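PDB 3K96: glycerol-3-phosphate dehydrogenase [NAD(P)+] from Coxiella burnetii, which probably catalyses the NAD(P)H-dependent reduction of dihydroxyacetone phosphate to sn-glycerol 3-phosphate, the key precursor for phospholipid synthesis. Local coordinates for residues S39-R50 against I159-A169; K134-H144 against M206-K216. All coordinates share one frame; numbering follows the deposited sequence. Where two conformers were deposited one is given.

Interaction 1 of 2, residues S39-R50 against I159-A169; sequences SWGTALALVLAR and ISGPSLATEVA
Trp40 meets Ser163, Ala165 and Val168 through different parts of its indole. Its CG stands anti to the backbone N (chi1 -175°), which swings the ring toward Ser163 and Val168. Ser163 lies over one face, off-centre, with its OG 3.7 Å from Trp40 CZ2 and its CB in a CH-pi contact with the six-membered ring; Leu44 CD1 covers the opposite face, near the rim. Val168 comes in obliquely, its CG2 3.8 Å from Trp40 CZ3. The indole nitrogen is tied across the contact too: a water accepts from Trp40 NE1 at 2.8 Å and donates to Ile159 O.

Ala165 sits against the first turn of helix 39-49, where its CB is 3.5 Å from Ser39 CB and reaches the Trp40 backbone N at 3.6 Å. Ala43 and Ala165 meet through their methyl groups, and helices 39-49 and 165-169 lie close, the axes of the short segments 8.8 Å apart and nearly parallel at 17°. Helix 39-49 follows the glycine-rich turn after strand 32-35, consistent with the GxGxxG element of a Rossmann-type nucleotide-binding fold; Ser39, Trp40 and Ala165 are predicted to bind NADPH, and Gly161 and Ser163 glycerol 3-phosphate.

Farther along, the two branches of Val168 divide their work: while CG2 faces the indole, CG1 presses on Val47 CG2 at 3.4 Å, tighter than usual van der Waals contact, the two valines crossing at about a right angle. Asn234 of the second subunit also packs on Val168. At the far end the extended Arg50 side chain places NH1 and NH2 each 2.9 Å from Ala169 O, both bonds bent by sharing one acceptor. NH2 lies in the carbonyl plane on a lone pair, whereas NH1 is tilted 34° from that plane.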
loop_
_atom_site.group_PDB
_atom_site.type_symbol
_atom_site.label_atom_id
_atom_site.label_comp_id
_atom_site.label_asym_id
_atom_site.label_seq_id
_atom_site.Cartn_x
_atom_site.Cartn_y
_atom_site.Cartn_z
ATOM N N SER A 39 -13.991 19.575 -2.975
ATOM C CA SER A 39 -14.206 18.428 -3.861
ATOM C C SER A 39 -14.916 17.288 -3.146
ATOM O O SER A 39 -15.928 16.764 -3.621
ATOM C CB SER A 39 -12.854 17.903 -4.381
ATOM O OG SER A 39 -12.114 18.927 -5.027
ATOM N N TRP A 40 -14.370 16.892 -2.004
ATOM C CA TRP A 40 -14.909 15.773 -1.259
ATOM C C TRP A 40 -16.313 16.070 -0.728
ATOM O O TRP A 40 -17.216 15.254 -0.895
ATOM C CB TRP A 40 -13.920 15.334 -0.168
ATOM C CG TRP A 40 -14.307 14.089 0.622
ATOM C CD1 TRP A 40 -14.173 13.914 1.976
ATOM C CD2 TRP A 40 -14.907 12.877 0.125
ATOM N NE1 TRP A 40 -14.640 12.677 2.348
ATOM C CE2 TRP A 40 -15.087 12.015 1.233
ATOM C CE3 TRP A 40 -15.279 12.424 -1.140
ATOM C CZ2 TRP A 40 -15.630 10.744 1.108
ATOM C CZ3 TRP A 40 -15.835 11.167 -1.254
ATOM C CH2 TRP A 40 -16.010 10.342 -0.142
ATOM N N GLY A 41 -16.503 17.218 -0.096
ATOM C CA GLY A 41 -17.859 17.578 0.396
ATOM C C GLY A 41 -18.907 17.541 -0.693
ATOM O O GLY A 41 -20.018 17.031 -0.502
ATOM N N THR A 42 -18.536 18.051 -1.868
ATOM C CA THR A 42 -19.443 18.105 -2.997
ATOM C C THR A 42 -19.720 16.705 -3.555
ATOM O O THR A 42 -20.846 16.410 -3.948
ATOM C CB THR A 42 -18.896 19.009 -4.112
ATOM O OG1 THR A 42 -18.621 20.315 -3.593
ATOM C CG2 THR A 42 -19.897 19.122 -5.260
ATOM N N ALA A 43 -18.694 15.851 -3.597
ATOM C CA ALA A 43 -18.851 14.482 -4.084
ATOM C C ALA A 43 -19.819 13.708 -3.169
ATOM O O ALA A 43 -20.672 12.973 -3.636
ATOM C CB ALA A 43 -17.478 13.763 -4.158
ATOM N N LEU A 44 -19.659 13.863 -1.868
ATOM C CA LEU A 44 -20.572 13.220 -0.907
ATOM C C LEU A 44 -22.005 13.745 -1.122
ATOM O O LEU A 44 -22.986 12.988 -1.046
ATOM C CB LEU A 44 -20.109 13.484 0.524
ATOM C CG LEU A 44 -18.945 12.620 1.007
ATOM C CD1 LEU A 44 -18.266 13.247 2.223
ATOM C CD2 LEU A 44 -19.422 11.186 1.260
ATOM N N ALA A 45 -22.118 15.036 -1.399
ATOM C CA ALA A 45 -23.430 15.649 -1.633
ATOM C C ALA A 45 -24.085 15.045 -2.861
ATOM O O ALA A 45 -25.311 14.858 -2.891
ATOM C CB ALA A 45 -23.304 17.186 -1.760
ATOM N N LEU A 46 -23.270 14.719 -3.877
ATOM C CA LEU A 46 -23.783 14.100 -5.091
ATOM C C LEU A 46 -24.219 12.682 -4.847
ATOM O O LEU A 46 -25.240 12.250 -5.362
ATOM C CB LEU A 46 -22.740 14.101 -6.221
ATOM C CG LEU A 46 -22.448 15.430 -6.886
ATOM C CD1 LEU A 46 -21.253 15.318 -7.819
ATOM C CD2 LEU A 46 -23.720 15.895 -7.620
ATOM N N VAL A 47 -23.416 11.917 -4.109
ATOM C CA VAL A 47 -23.789 10.545 -3.819
ATOM C C VAL A 47 -25.192 10.499 -3.207
ATOM O O VAL A 47 -26.022 9.685 -3.609
ATOM C CB VAL A 47 -22.787 9.880 -2.861
ATOM C CG1 VAL A 47 -23.360 8.598 -2.288
ATOM C CG2 VAL A 47 -21.427 9.626 -3.594
ATOM N N LEU A 48 -25.449 11.363 -2.230
ATOM C CA LEU A 48 -26.752 11.388 -1.569
ATOM C C LEU A 48 -27.852 11.991 -2.448
ATOM O O LEU A 48 -28.926 11.417 -2.572
ATOM C CB LEU A 48 -26.665 12.165 -0.241
ATOM C CG LEU A 48 -25.670 11.606 0.793
ATOM C CD1 LEU A 48 -25.539 12.516 1.996
ATOM C CD2 LEU A 48 -26.052 10.198 1.213
ATOM N N ALA A 49 -27.589 13.143 -3.052
ATOM C CA ALA A 49 -28.608 13.827 -3.859
ATOM C C ALA A 49 -29.045 12.977 -5.063
ATOM O O ALA A 49 -30.232 12.966 -5.437
ATOM C CB ALA A 49 -28.136 15.257 -4.279
ATOM N N ARG A 50 -28.107 12.218 -5.636
ATOM C CA ARG A 50 -28.435 11.333 -6.755
ATOM C C ARG A 50 -29.422 10.243 -6.392
ATOM O O ARG A 50 -30.097 9.706 -7.267
ATOM C CB ARG A 50 -27.176 10.686 -7.352
ATOM C CG ARG A 50 -26.373 11.632 -8.228
ATOM C CD ARG A 50 -24.969 11.091 -8.446
ATOM N NE ARG A 50 -24.158 11.961 -9.285
ATOM C CZ ARG A 50 -22.854 11.785 -9.491
ATOM N NH1 ARG A 50 -22.215 10.781 -8.893
ATOM N NH2 ARG A 50 -22.185 12.612 -10.284
ATOM N N ILE A 159 -16.342 9.370 8.661
ATOM C CA ILE A 159 -16.323 8.580 7.444
ATOM C C ILE A 159 -14.933 8.821 6.835
ATOM O O ILE A 159 -14.524 9.969 6.633
ATOM C CB ILE A 159 -17.448 8.978 6.496
ATOM C CG1 ILE A 159 -17.552 7.971 5.349
ATOM C CG2 ILE A 159 -17.243 10.412 5.992
ATOM C CD1 ILE A 159 -18.725 8.242 4.418
ATOM N N SER A 160 -14.214 7.733 6.572
ATOM C CA SER A 160 -12.844 7.807 6.100
ATOM C C SER A 160 -12.412 6.577 5.340
ATOM O O SER A 160 -12.689 5.467 5.746
ATOM C CB SER A 160 -11.930 7.964 7.300
ATOM O OG SER A 160 -10.669 8.473 6.930
ATOM N N GLY A 161 -11.739 6.795 4.221
ATOM C CA GLY A 161 -11.223 5.701 3.402
ATOM C C GLY A 161 -10.560 6.207 2.135
ATOM O O GLY A 161 -10.452 7.426 1.938
ATOM N N PRO A 162 -10.085 5.272 1.275
ATOM C CA PRO A 162 -9.491 5.691 0.009
ATOM C C PRO A 162 -10.608 6.202 -0.878
ATOM O O PRO A 162 -11.369 5.420 -1.447
ATOM C CB PRO A 162 -8.875 4.405 -0.551
ATOM C CG PRO A 162 -9.629 3.295 0.096
ATOM C CD PRO A 162 -10.138 3.813 1.417
ATOM N N SER A 163 -10.688 7.501 -1.040
ATOM C CA SER A 163 -11.810 8.044 -1.782
ATOM C C SER A 163 -11.543 9.331 -2.526
ATOM O O SER A 163 -11.987 10.387 -2.073
ATOM C CB SER A 163 -12.929 8.299 -0.782
ATOM O OG SER A 163 -12.457 9.150 0.247
ATOM N N LEU A 164 -10.843 9.267 -3.662
ATOM C CA LEU A 164 -10.628 10.453 -4.481
ATOM C C LEU A 164 -11.997 11.008 -4.840
ATOM O O LEU A 164 -12.852 10.278 -5.302
ATOM C CB LEU A 164 -9.908 10.124 -5.781
ATOM C CG LEU A 164 -8.464 9.641 -5.715
ATOM C CD1 LEU A 164 -7.935 9.450 -7.142
ATOM C CD2 LEU A 164 -7.609 10.666 -4.901
ATOM N N ALA A 165 -12.191 12.298 -4.652
ATOM C CA ALA A 165 -13.498 12.922 -4.904
ATOM C C ALA A 165 -13.955 12.787 -6.356
ATOM O O ALA A 165 -15.131 12.516 -6.617
ATOM C CB ALA A 165 -13.467 14.412 -4.459
ATOM N N THR A 166 -13.025 12.960 -7.301
ATOM C CA THR A 166 -13.325 12.870 -8.730
ATOM C C THR A 166 -13.844 11.479 -9.126
ATOM O O THR A 166 -14.789 11.372 -9.919
ATOM C CB THR A 166 -12.066 13.264 -9.632
ATOM O OG1 THR A 166 -10.919 12.517 -9.206
ATOM C CG2 THR A 166 -11.731 14.779 -9.519
ATOM N N GLU A 167 -13.260 10.419 -8.556
ATOM C CA GLU A 167 -13.691 9.040 -8.880
ATOM C C GLU A 167 -15.066 8.707 -8.280
ATOM O O GLU A 167 -15.856 7.952 -8.873
ATOM C CB GLU A 167 -12.639 8.002 -8.448
ATOM C CG GLU A 167 -11.284 8.149 -9.209
ATOM C CD GLU A 167 -10.298 6.988 -8.948
ATOM O OE1 GLU A 167 -10.456 6.293 -7.921
ATOM O OE2 GLU A 167 -9.369 6.774 -9.789
ATOM N N VAL A 168 -15.339 9.270 -7.107
ATOM C CA VAL A 168 -16.642 9.089 -6.474
ATOM C C VAL A 168 -17.683 9.795 -7.355
ATOM O O VAL A 168 -18.697 9.203 -7.685
ATOM C CB VAL A 168 -16.668 9.610 -5.029
ATOM C CG1 VAL A 168 -18.143 9.676 -4.478
ATOM C CG2 VAL A 168 -15.760 8.748 -4.162
ATOM N N ALA A 169 -17.402 11.022 -7.787
ATOM C CA ALA A 169 -18.346 11.758 -8.654
ATOM C C ALA A 169 -18.616 10.986 -9.938
ATOM O O ALA A 169 -19.740 11.003 -10.457
ATOM C CB ALA A 169 -17.830 13.177 -8.979
HETATM O O HOH W 1 -13.535 11.525 4.662
#

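Interaction 2 of 2, residues K134-H144 against M206-K216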
loop_
_atom_site.group_PDB
_atom_site.type_symbol
_atom_site.label_atom_id
_atom_site.label_comp_id
_atom_site.label_asym_id
_atom_site.label_seq_id
_atom_site.Cartn_x
_atom_site.Cartn_y
_atom_site.Cartn_z
ATOM N N LYS A 134 -10.202 15.177 7.792
ATOM C CA LYS A 134 -9.090 14.331 8.278
ATOM C C LYS A 134 -7.979 15.252 8.779
ATOM O O LYS A 134 -7.609 16.199 8.108
ATOM C CB LYS A 134 -8.538 13.445 7.147
ATOM C CG LYS A 134 -9.579 12.533 6.504
ATOM C CD LYS A 134 -9.011 11.766 5.304
ATOM C CE LYS A 134 -10.089 10.955 4.619
ATOM N NZ LYS A 134 -9.647 10.276 3.387
ATOM N N GLY A 135 -7.482 14.984 9.963
ATOM C CA GLY A 135 -6.448 15.787 10.566
ATOM C C GLY A 135 -6.872 16.315 11.929
ATOM O O GLY A 135 -8.058 16.423 12.232
ATOM N N LEU A 136 -5.899 16.674 12.743
ATOM C CA LEU A 136 -6.183 17.230 14.045
ATOM C C LEU A 136 -6.610 18.688 13.905
ATOM O O LEU A 136 -6.213 19.368 12.961
ATOM C CB LEU A 136 -4.946 17.137 14.924
ATOM C CG LEU A 136 -4.471 15.730 15.236
ATOM C CD1 LEU A 136 -3.135 15.784 16.029
ATOM C CD2 LEU A 136 -5.563 14.966 16.020
ATOM N N ALA A 137 -7.428 19.170 14.824
ATOM C CA ALA A 137 -7.858 20.565 14.788
ATOM C C ALA A 137 -6.891 21.426 15.584
ATOM O O ALA A 137 -5.975 20.927 16.238
ATOM C CB ALA A 137 -9.301 20.724 15.362
ATOM N N LYS A 138 -7.114 22.729 15.524
ATOM C CA LYS A 138 -6.325 23.719 16.255
ATOM C C LYS A 138 -6.059 23.252 17.689
ATOM O O LYS A 138 -6.980 22.856 18.395
ATOM C CB LYS A 138 -7.088 25.043 16.261
ATOM C CG LYS A 138 -6.389 26.223 16.957
ATOM C CD LYS A 138 -7.225 27.517 16.789
ATOM C CE LYS A 138 -6.567 28.713 17.478
ATOM N NZ LYS A 138 -5.170 28.935 16.993
ATOM N N GLY A 139 -4.793 23.286 18.105
ATOM C CA GLY A 139 -4.412 22.831 19.439
ATOM C C GLY A 139 -4.116 21.333 19.495
ATOM O O GLY A 139 -4.049 20.735 20.580
ATOM N N SER A 140 -3.903 20.730 18.329
ATOM C CA SER A 140 -3.662 19.305 18.249
ATOM C C SER A 140 -4.827 18.527 18.848
ATOM O O SER A 140 -4.620 17.540 19.546
ATOM C CB SER A 140 -2.361 18.939 18.970
ATOM O OG SER A 140 -1.290 19.640 18.386
ATOM N N ARG A 141 -6.055 18.945 18.540
ATOM C CA ARG A 141 -7.232 18.285 19.094
ATOM C C ARG A 141 -7.868 17.278 18.146
ATOM O O ARG A 141 -8.001 17.529 16.958
ATOM C CB ARG A 141 -8.283 19.342 19.496
ATOM C CG ARG A 141 -7.763 20.326 20.541
ATOM C CD ARG A 141 -8.763 21.459 20.807
ATOM N NE ARG A 141 -9.987 21.010 21.472
ATOM C CZ ARG A 141 -11.055 21.785 21.656
ATOM N NH1 ARG A 141 -11.051 23.046 21.232
ATOM N NH2 ARG A 141 -12.122 21.315 22.283
ATOM N N LEU A 142 -8.237 16.119 18.686
ATOM C CA LEU A 142 -8.942 15.123 17.910
ATOM C C LEU A 142 -10.291 15.749 17.570
ATOM O O LEU A 142 -10.851 16.490 18.365
ATOM C CB LEU A 142 -9.099 13.800 18.664
ATOM C CG LEU A 142 -7.876 12.871 18.581
ATOM C CD1 LEU A 142 -6.789 13.368 19.512
ATOM C CD2 LEU A 142 -8.248 11.461 18.921
ATOM N N LEU A 143 -10.788 15.467 16.378
ATOM C CA LEU A 143 -12.006 16.072 15.922
ATOM C C LEU A 143 -13.191 15.721 16.780
ATOM O O LEU A 143 -14.023 16.595 17.019
ATOM C CB LEU A 143 -12.253 15.747 14.455
ATOM C CG LEU A 143 -11.123 16.201 13.495
ATOM C CD1 LEU A 143 -11.301 15.636 12.109
ATOM C CD2 LEU A 143 -10.994 17.709 13.448
ATOM N N HIS A 144 -13.300 14.481 17.258
ATOM C CA HIS A 144 -14.468 14.119 18.086
ATOM C C HIS A 144 -14.432 14.863 19.414
ATOM O O HIS A 144 -15.479 15.147 20.014
ATOM C CB HIS A 144 -14.565 12.618 18.337
ATOM C CG HIS A 144 -13.609 12.117 19.363
ATOM N ND1 HIS A 144 -12.409 11.533 19.041
ATOM C CD2 HIS A 144 -13.662 12.145 20.719
ATOM C CE1 HIS A 144 -11.761 11.213 20.148
ATOM N NE2 HIS A 144 -12.498 11.580 21.181
ATOM N N MET A 206 -13.656 4.773 16.268
ATOM C CA MET A 206 -13.608 6.160 15.838
ATOM C C MET A 206 -12.216 6.785 16.065
ATOM O O MET A 206 -11.666 7.451 15.197
ATOM C CB MET A 206 -14.697 6.947 16.552
ATOM C CG MET A 206 -14.761 8.402 16.230
ATOM S SD MET A 206 -16.293 9.186 16.878
ATOM C CE MET A 206 -17.531 8.332 16.002
ATOM N N ILE A 207 -11.638 6.553 17.220
ATOM C CA ILE A 207 -10.359 7.175 17.510
ATOM C C ILE A 207 -9.250 6.686 16.570
ATOM O O ILE A 207 -8.480 7.487 16.081
ATOM C CB ILE A 207 -9.974 7.052 18.990
ATOM C CG1 ILE A 207 -8.757 7.902 19.272
ATOM C CG2 ILE A 207 -9.743 5.591 19.386
ATOM C CD1 ILE A 207 -8.698 8.386 20.689
ATOM N N GLY A 208 -9.222 5.398 16.277
ATOM C CA GLY A 208 -8.216 4.850 15.387
ATOM C C GLY A 208 -8.384 5.408 13.988
ATOM O O GLY A 208 -7.405 5.762 13.335
ATOM N N VAL A 209 -9.637 5.485 13.528
ATOM C CA VAL A 209 -9.943 6.016 12.214
ATOM C C VAL A 209 -9.471 7.472 12.103
ATOM O O VAL A 209 -8.851 7.873 11.111
ATOM C CB VAL A 209 -11.484 5.881 11.875
ATOM C CG1 VAL A 209 -11.847 6.683 10.647
ATOM C CG2 VAL A 209 -11.859 4.405 11.685
ATOM N N GLU A 210 -9.744 8.265 13.128
ATOM C CA GLU A 210 -9.331 9.656 13.129
ATOM C C GLU A 210 -7.825 9.805 13.079
ATOM O O GLU A 210 -7.308 10.584 12.323
ATOM C CB GLU A 210 -9.806 10.350 14.400
ATOM C CG GLU A 210 -11.283 10.699 14.422
ATOM C CD GLU A 210 -11.671 11.334 15.759
ATOM O OE1 GLU A 210 -11.816 12.557 15.809
ATOM O OE2 GLU A 210 -11.763 10.612 16.769
ATOM N N LEU A 211 -7.134 9.085 13.935
ATOM C CA LEU A 211 -5.700 9.208 13.998
ATOM C C LEU A 211 -5.003 8.731 12.712
ATOM O O LEU A 211 -4.032 9.341 12.275
ATOM C CB LEU A 211 -5.181 8.519 15.258
ATOM C CG LEU A 211 -5.556 9.291 16.532
ATOM C CD1 LEU A 211 -5.199 8.461 17.748
ATOM C CD2 LEU A 211 -4.856 10.683 16.578
ATOM N N CYS A 212 -5.525 7.676 12.095
ATOM C CA CYS A 212 -4.973 7.198 10.824
ATOM C C CYS A 212 -5.095 8.294 9.798
ATOM O O CYS A 212 -4.155 8.582 9.054
ATOM C CB CYS A 212 -5.718 5.955 10.327
ATOM S SG CYS A 212 -5.248 4.465 11.155
ATOM N N GLY A 213 -6.282 8.900 9.742
ATOM C CA GLY A 213 -6.526 9.970 8.802
ATOM C C GLY A 213 -5.699 11.207 9.085
ATOM O O GLY A 213 -5.424 11.980 8.189
ATOM N N SER A 214 -5.285 11.412 10.322
ATOM C CA SER A 214 -4.551 12.634 10.630
ATOM C C SER A 214 -3.053 12.504 10.304
ATOM O O SER A 214 -2.322 13.482 10.368
ATOM C CB SER A 214 -4.732 13.005 12.107
ATOM O OG SER A 214 -3.991 12.121 12.948
ATOM N N VAL A 215 -2.616 11.301 9.962
ATOM C CA VAL A 215 -1.210 11.061 9.637
ATOM C C VAL A 215 -0.937 10.765 8.150
ATOM O O VAL A 215 0.148 11.018 7.671
ATOM C CB VAL A 215 -0.684 9.900 10.465
ATOM C CG1 VAL A 215 0.772 9.584 10.111
ATOM C CG2 VAL A 215 -0.796 10.233 11.949
ATOM N N LYS A 216 -1.930 10.278 7.407
ATOM C CA LYS A 216 -1.673 9.854 6.034
ATOM C C LYS A 216 -1.105 10.923 5.097
ATOM O O LYS A 216 -0.283 10.599 4.250
ATOM C CB LYS A 216 -2.909 9.267 5.385
ATOM C CG LYS A 216 -4.025 10.262 5.244
ATOM C CD LYS A 216 -4.616 10.141 3.911
ATOM C CE LYS A 216 -5.607 11.241 3.649
ATOM N NZ LYS A 216 -5.705 11.394 2.163
HETATM O O HOH W 2 -8.146 12.398 1.937
HETATM O O HOH W 3 -8.834 12.942 11.779
HETATM O O HOH W 4 -3.374 15.946 11.731
#
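The carboxylate of Glu210 is held at both oxygens by His144: OE1 accepts from the backbone His144 N at 2.8 Å, and OE2 from the ring nitrogen His144 ND1 at a short 2.5 Å. The ring N-H points nearly straight at the syn lone pair of OE2 (159° at the hydrogen), with that oxygen close to the imidazole plane although ring and carboxylate planes are turned 57° apart. His144 CG sits between its own backbone N and carbonyl carbon (chi1 77°), which brings ring and backbone N to the same carboxylate. Two N-H donors at the first turn of helix 143-151 would probably favour the charged form of Glu210.

Beside this pair, Leu142 CD2 packs 3.6 Å from Ile207 CD1, the two side chains crossing at a slant, and also meets Leu211. Met206 SD reaches His144 CB at 4.1 Å. The 134-144 segment follows strand 128-131 of the Rossmann-type sheet, and helix 206-228 begins the helical C-terminal part, so the contact spans the junction between the two.

Toward the active site the backbones close up: Gly135 CA lies 3.6 Å from Ser214 CB, and waters bridge Gly135 N to Glu210 O and Leu136 N to Ser214 O. Lys134 runs extended past Gly213, its CD 3.8 Å from Lys216 CE, so that the two amines converge, 4.3 Å between the NZ atoms. One water accepts from both amines, Lys134 NZ also forms a salt bridge with Asp269, and Lys216 NZ is hydrogen-bonded to Thr273. Lys216 is the predicted proton acceptor; it, Lys134 and Asp269 are predicted to bind sn-glycerol 3-phosphate, and Lys134 also NADPH, consistent with a place in the substrate pocket.

Interaction 1 joins elements within the nucleotide-binding domain and is only partly buried, with Arg50 at an exposed end and the second subunit within reach of several residues. Interaction 2 is buried, lies nearer the centre of the chain, and couples that domain to helix 206-228 without help from another subunit. Small apolar side chains and an indole dominate the first; a carboxylate, an imidazole, waters and paired amines mark the second. Their centres are 20 Å apart, yet they touch where strand 156-160 ends: Lys134 NZ lies 3.3 Å from Gly161 O, a weak hydrogen bond, bringing predicted cofactor- and substrate-binding residues of both together.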